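Local coordinates for prolyl 4-hydroxylase alpha subunit Fe(2+) 2OG dioxygenase domain-containing protein (Burkholderia ambifaria, PDB 3W20), which probably oxidises N-substituted L-amino acids as a 2-oxoglutarate-dependent dioxygenase of the double-stranded beta-helix fold, and holds a zinc ion in its metal site here, at residues 157-162 with 172-177; 196-201 with 220-225. One frame throughout, in Å; residues are numbered along the deposited sequence.

Contact 1: residues 157-162 with 172-177; sequences DDVSYG and RSFPRQ. With ZN (zinc ion), chain C.
Ser173 and Gln177 reach across to neighbouring residues, Ser173 to the Asp158 carboxylate and Gln177 to the Val159 N-H. The hydroxyl of Ser173 donates to Asp158, with OG 2.6 Å from OD2, on the syn side of that oxygen and 16° out of the carboxylate plane. Lys243 forms a salt bridge with the same OD2. The other oxygen, OD1, turns back to its own segment: Ser160 N reaches its anti lone pair at 2.8 Å in an Asx turn, while Ser160 OG comes from above the plane, 48° out of it. Two donors from one residue thus fix the rotation of the carboxylate, which probably stays ionised beside Lys243. Gln177 has CG anti to the backbone N (chi1 175°), and its extended chain carries the amide to the 158-161 turn, where OE1 accepts Val159 N at 2.9 Å in the carbonyl plane, on a lone pair. This loop carries Asp157, the carboxylate of the His-Xaa-Asp...His metal triad of 2-oxoglutarate dioxygenases; OD2 binds the zinc ion at 1.9 Å, and His155 and His246 supply the other protein ligands. Asp157 therefore points its acid to the metal while the next residue, Asp158, ties the loop to 172-177. Water 1 lies between the segments at the edge of the Phe174 ring, in its plane, accepting from Phe174 N at 2.8 Å and donating to Gln177 OE1, though other acceptors compete. Val159 crosses Gln177 at about a right angle and sets CG1 4.1 Å from Phe174 CD2, meeting the ring obliquely; CG1 also packs against the carbonyl oxygen of Arg172. Phe174 CZ lies over one face of the Arg172 guanidinium, offset toward its rim; Glu266 forms a salt bridge with this arginine.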
loop_
_atom_site.group_PDB
_atom_site.type_symbol
_atom_site.label_atom_id
_atom_site.label_comp_id
_atom_site.label_asym_id
_atom_site.label_seq_id
_atom_site.Cartn_x
_atom_site.Cartn_y
_atom_site.Cartn_z
ATOM N N ASP A 157 20.441 -6.869 -5.685
ATOM C CA ASP A 157 19.348 -6.030 -5.322
ATOM C C ASP A 157 19.322 -4.784 -6.198
ATOM O O ASP A 157 20.306 -4.029 -6.281
ATOM C CB ASP A 157 19.404 -5.627 -3.856
ATOM C CG ASP A 157 19.727 -6.808 -2.867
ATOM O OD1 ASP A 157 18.825 -7.510 -2.448
ATOM O OD2 ASP A 157 20.861 -6.914 -2.379
ATOM N N ASP A 158 18.201 -4.589 -6.882
ATOM C CA ASP A 158 18.036 -3.444 -7.753
ATOM C C ASP A 158 16.524 -3.167 -7.724
ATOM O O ASP A 158 15.694 -4.103 -7.973
ATOM C CB ASP A 158 18.472 -3.830 -9.198
ATOM C CG ASP A 158 18.260 -2.700 -10.202
ATOM O OD1 ASP A 158 17.224 -2.000 -10.155
ATOM O OD2 ASP A 158 19.137 -2.497 -11.091
ATOM N N VAL A 159 16.186 -1.915 -7.362
ATOM C CA VAL A 159 14.824 -1.485 -7.077
ATOM C C VAL A 159 13.908 -1.742 -8.314
ATOM O O VAL A 159 12.688 -1.938 -8.156
ATOM C CB VAL A 159 14.808 0.002 -6.619
ATOM C CG1 VAL A 159 15.009 0.949 -7.778
ATOM C CG2 VAL A 159 13.473 0.320 -5.960
ATOM N N SER A 160 14.511 -1.752 -9.487
ATOM C CA SER A 160 13.769 -2.054 -10.713
ATOM C C SER A 160 13.500 -3.473 -11.091
ATOM O O SER A 160 12.678 -3.722 -12.041
ATOM C CB SER A 160 14.386 -1.303 -11.898
ATOM O OG SER A 160 15.584 -1.898 -12.335
ATOM N N TYR A 161 14.094 -4.402 -10.367
ATOM C CA TYR A 161 14.024 -5.796 -10.749
ATOM C C TYR A 161 12.768 -6.563 -10.262
ATOM O O TYR A 161 12.862 -7.580 -9.642
ATOM C CB TYR A 161 15.296 -6.528 -10.342
ATOM C CG TYR A 161 16.516 -6.204 -11.158
ATOM C CD1 TYR A 161 16.520 -5.173 -12.097
ATOM C CD2 TYR A 161 17.641 -6.956 -11.037
ATOM C CE1 TYR A 161 17.636 -4.873 -12.825
ATOM C CE2 TYR A 161 18.768 -6.692 -11.769
ATOM C CZ TYR A 161 18.771 -5.659 -12.672
ATOM O OH TYR A 161 19.905 -5.447 -13.359
ATOM N N GLY A 162 11.610 -6.057 -10.608
ATOM C CA GLY A 162 10.358 -6.845 -10.422
ATOM C C GLY A 162 10.326 -8.032 -11.376
ATOM O O GLY A 162 10.721 -7.931 -12.576
ATOM N N ARG A 172 13.045 2.364 -13.193
ATOM C CA ARG A 172 14.353 2.984 -13.284
ATOM C C ARG A 172 15.369 2.297 -12.378
ATOM O O ARG A 172 15.099 2.054 -11.184
ATOM C CB ARG A 172 14.248 4.446 -12.957
ATOM C CG ARG A 172 15.617 5.154 -12.950
ATOM C CD ARG A 172 15.384 6.641 -12.576
ATOM N NE ARG A 172 16.665 7.332 -12.638
ATOM C CZ ARG A 172 16.900 8.562 -12.221
ATOM N NH1 ARG A 172 15.943 9.275 -11.600
ATOM N NH2 ARG A 172 18.135 9.040 -12.304
ATOM N N SER A 173 16.508 1.963 -12.987
ATOM C CA SER A 173 17.630 1.327 -12.265
ATOM C C SER A 173 18.613 2.382 -11.853
ATOM O O SER A 173 18.820 3.355 -12.607
ATOM C CB SER A 173 18.335 0.284 -13.112
ATOM O OG SER A 173 19.507 -0.339 -12.467
ATOM N N PHE A 174 19.226 2.205 -10.658
ATOM C CA PHE A 174 20.229 3.125 -10.138
ATOM C C PHE A 174 21.521 2.360 -10.065
ATOM O O PHE A 174 21.638 1.399 -9.263
ATOM C CB PHE A 174 19.810 3.580 -8.728
ATOM C CG PHE A 174 18.602 4.531 -8.755
ATOM C CD1 PHE A 174 18.795 5.908 -8.658
ATOM C CD2 PHE A 174 17.321 4.054 -9.024
ATOM C CE1 PHE A 174 17.697 6.794 -8.686
ATOM C CE2 PHE A 174 16.241 4.944 -9.165
ATOM C CZ PHE A 174 16.442 6.325 -8.982
ATOM N N PRO A 175 22.503 2.667 -10.953
ATOM C CA PRO A 175 23.658 1.738 -10.981
ATOM C C PRO A 175 24.498 1.730 -9.720
ATOM O O PRO A 175 25.200 0.759 -9.431
ATOM C CB PRO A 175 24.519 2.281 -12.175
ATOM C CG PRO A 175 23.969 3.656 -12.434
ATOM C CD PRO A 175 22.568 3.743 -11.980
ATOM N N ARG A 176 24.399 2.779 -8.889
ATOM C CA ARG A 176 25.112 2.791 -7.654
ATOM C C ARG A 176 24.228 2.479 -6.440
ATOM O O ARG A 176 24.507 2.954 -5.330
ATOM C CB ARG A 176 25.902 4.104 -7.431
ATOM C CG ARG A 176 26.805 4.483 -8.624
ATOM C CD ARG A 176 27.785 3.343 -9.011
ATOM N NE ARG A 176 28.037 3.454 -10.465
ATOM C CZ ARG A 176 28.391 2.431 -11.237
ATOM N NH1 ARG A 176 28.568 2.639 -12.520
ATOM N NH2 ARG A 176 28.643 1.212 -10.761
ATOM N N GLN A 177 23.104 1.763 -6.639
ATOM C CA GLN A 177 22.241 1.437 -5.467
ATOM C C GLN A 177 23.156 0.762 -4.419
ATOM O O GLN A 177 23.937 -0.141 -4.780
ATOM C CB GLN A 177 21.165 0.458 -5.897
ATOM C CG GLN A 177 20.279 -0.047 -4.697
ATOM C CD GLN A 177 19.082 -0.865 -5.170
ATOM O OE1 GLN A 177 18.427 -0.508 -6.142
ATOM N NE2 GLN A 177 18.705 -1.867 -4.356
HETATM ZN ZN ZN C . 21.440 -8.340 -1.214
HETATM O O HOH W 1 18.451 0.246 -8.778
#

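Contact 2: residues 196-201 with 220-225; sequences WDNRPE and AALERA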
loop_
_atom_site.group_PDB
_atom_site.type_symbol
_atom_site.label_atom_id
_atom_site.label_comp_id
_atom_site.label_asym_id
_atom_site.label_seq_id
_atom_site.Cartn_x
_atom_site.Cartn_y
_atom_site.Cartn_z
ATOM N N TRP A 196 30.562 -10.970 -6.286
ATOM C CA TRP A 196 31.237 -11.104 -7.529
ATOM C C TRP A 196 31.172 -9.891 -8.452
ATOM O O TRP A 196 30.236 -9.074 -8.384
ATOM C CB TRP A 196 30.609 -12.244 -8.307
ATOM C CG TRP A 196 30.761 -13.633 -7.671
ATOM C CD1 TRP A 196 31.723 -14.614 -7.969
ATOM C CD2 TRP A 196 29.904 -14.244 -6.655
ATOM N NE1 TRP A 196 31.505 -15.751 -7.217
ATOM C CE2 TRP A 196 30.431 -15.613 -6.438
ATOM C CE3 TRP A 196 28.750 -13.881 -6.031
ATOM C CZ2 TRP A 196 29.846 -16.477 -5.516
ATOM C CZ3 TRP A 196 28.174 -14.753 -5.090
ATOM C CH2 TRP A 196 28.689 -16.041 -4.885
ATOM N N ASP A 197 32.183 -9.790 -9.339
ATOM C CA ASP A 197 32.202 -8.780 -10.401
ATOM C C ASP A 197 31.328 -9.205 -11.569
ATOM O O ASP A 197 31.763 -9.574 -12.717
ATOM C CB ASP A 197 33.675 -8.461 -10.738
ATOM C CG ASP A 197 33.813 -7.548 -11.909
ATOM O OD1 ASP A 197 32.927 -6.699 -12.099
ATOM O OD2 ASP A 197 34.778 -7.763 -12.678
ATOM N N ASN A 198 30.032 -9.256 -11.263
ATOM C CA ASN A 198 29.009 -9.737 -12.201
ATOM C C ASN A 198 27.708 -9.013 -11.866
ATOM O O ASN A 198 27.332 -8.991 -10.725
ATOM C CB ASN A 198 28.811 -11.250 -12.070
ATOM C CG ASN A 198 27.754 -11.784 -13.014
ATOM O OD1 ASN A 198 26.547 -11.577 -12.812
ATOM N ND2 ASN A 198 28.208 -12.470 -14.096
ATOM N N ARG A 199 27.109 -8.357 -12.858
ATOM C CA ARG A 199 25.817 -7.610 -12.600
ATOM C C ARG A 199 24.709 -8.043 -13.487
ATOM O O ARG A 199 24.582 -7.593 -14.651
ATOM C CB ARG A 199 26.062 -6.078 -12.779
ATOM C CG ARG A 199 27.091 -5.433 -11.919
ATOM C CD ARG A 199 27.073 -3.873 -12.286
ATOM N NE ARG A 199 27.446 -3.343 -11.060
ATOM C CZ ARG A 199 27.092 -2.203 -10.532
ATOM N NH1 ARG A 199 26.344 -1.268 -11.127
ATOM N NH2 ARG A 199 27.570 -2.041 -9.378
ATOM N N PRO A 200 23.928 -9.005 -13.041
ATOM C CA PRO A 200 22.824 -9.517 -13.850
ATOM C C PRO A 200 21.914 -8.365 -14.311
ATOM O O PRO A 200 21.712 -7.418 -13.556
ATOM C CB PRO A 200 22.067 -10.420 -12.867
ATOM C CG PRO A 200 23.063 -10.773 -11.845
ATOM C CD PRO A 200 23.977 -9.591 -11.691
ATOM N N GLU A 201 21.454 -8.411 -15.567
ATOM C CA GLU A 201 20.702 -7.304 -16.134
ATOM C C GLU A 201 19.210 -7.232 -15.748
ATOM O O GLU A 201 18.578 -6.214 -15.985
ATOM C CB GLU A 201 20.856 -7.270 -17.666
ATOM C CG GLU A 201 22.290 -6.996 -18.141
ATOM C CD GLU A 201 22.498 -7.432 -19.609
ATOM O OE1 GLU A 201 21.570 -8.048 -20.193
ATOM O OE2 GLU A 201 23.577 -7.182 -20.183
ATOM N N ALA A 220 28.121 -21.279 -14.198
ATOM C CA ALA A 220 29.270 -21.228 -15.123
ATOM C C ALA A 220 29.850 -19.827 -15.430
ATOM O O ALA A 220 31.076 -19.699 -15.567
ATOM C CB ALA A 220 28.963 -22.001 -16.410
ATOM N N ALA A 221 28.996 -18.793 -15.535
ATOM C CA ALA A 221 29.452 -17.406 -15.809
ATOM C C ALA A 221 30.370 -16.783 -14.721
ATOM O O ALA A 221 31.149 -15.865 -15.005
ATOM C CB ALA A 221 28.270 -16.480 -16.100
ATOM N N LEU A 222 30.259 -17.319 -13.511
ATOM C CA LEU A 222 30.980 -16.859 -12.320
ATOM C C LEU A 222 32.441 -17.343 -12.285
ATOM O O LEU A 222 33.317 -16.642 -11.778
ATOM C CB LEU A 222 30.243 -17.289 -11.046
ATOM C CG LEU A 222 28.884 -16.576 -10.770
ATOM C CD1 LEU A 222 28.258 -17.034 -9.472
ATOM C CD2 LEU A 222 28.990 -15.036 -10.832
ATOM N N GLU A 223 32.727 -18.525 -12.833
ATOM C CA GLU A 223 34.119 -18.987 -12.788
ATOM C C GLU A 223 35.053 -18.003 -13.492
ATOM O O GLU A 223 36.251 -18.073 -13.323
ATOM C CB GLU A 223 34.267 -20.404 -13.353
ATOM C CG GLU A 223 34.270 -20.486 -14.871
ATOM C CD GLU A 223 33.963 -21.897 -15.364
ATOM O OE1 GLU A 223 34.629 -22.343 -16.312
ATOM O OE2 GLU A 223 33.058 -22.570 -14.811
ATOM N N ARG A 224 34.495 -17.070 -14.261
ATOM C CA ARG A 224 35.294 -15.998 -14.879
ATOM C C ARG A 224 35.311 -14.681 -14.040
ATOM O O ARG A 224 36.080 -13.765 -14.338
ATOM C CB ARG A 224 34.804 -15.751 -16.326
ATOM C CG ARG A 224 34.591 -17.044 -17.135
ATOM C CD ARG A 224 34.423 -16.850 -18.647
ATOM N NE ARG A 224 33.174 -16.183 -19.052
ATOM C CZ ARG A 224 32.008 -16.785 -19.333
ATOM N NH1 ARG A 224 31.868 -18.104 -19.252
ATOM N NH2 ARG A 224 30.961 -16.055 -19.694
ATOM N N ALA A 225 34.509 -14.600 -12.971
ATOM C CA ALA A 225 34.339 -13.299 -12.289
ATOM C C ALA A 225 35.214 -13.182 -11.030
ATOM O O ALA A 225 35.188 -14.066 -10.173
ATOM C CB ALA A 225 32.878 -13.063 -11.943
#
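Leu222 lays both methyls on one face of the Trp196 indole, in a contact between two loops made without any direct hydrogen bond. Leu222 CD2 stands over the five-membered ring of Trp196, 4.1 Å from its centroid and 21° off the normal, a CH-pi contact; Leu222 CD1 lies over the same ring system, 4.0 Å from Trp196 CE2. The two side chains cross at about a right angle. Trp196 has CG beside its backbone N (chi1 -65°), which carries the ring toward 220-225, and chi2 near -97° turns its face to Leu222. At the ring's edge, near its plane, Ala225 O approaches Trp196 CD1 at 4.1 Å. Leu222 CD2 also touches Asn198 CB at 4.0 Å, which meets it roughly at right angles to the indole. Ala225 CB packs 3.7 Å from the O of Asp197, the central residue of an inverse gamma turn. Leu245 touches both Trp196 and Leu222 and adds to the apolar patch; the side chains of Trp196 and His246, a zinc ligand, come within about 5 Å at their nearest atoms. The contact brings together the exit of strand 193-196 and the turn between helix 203-216 and strand 227-230, at the end of the small antiparallel sheet where strand 193-196, paired with 227-230 and 246-248, finishes in Trp196.

Past strand 139-143, the chain reaches contact 1, which closes a short loop without helix or strand between 157-162 and 172-177, just before strand 178-185 of the large sheet. Strand 193-196 then leads into contact 2, which opens only after contact 1 has closed; its 18 intervening residues include helix 203-216, and 220-225 leads on to strand 227-230. The two loops stand in series, neither crossing nor enclosing the other, with centres about 17 Å apart. They still meet: Tyr161 OH lies 2.7 Å from Pro200 O, and Arg199 NH1 lies 2.9 Å from Pro175 O, both probable hydrogen bonds that join the metal-site loop to the chain leaving the small sheet.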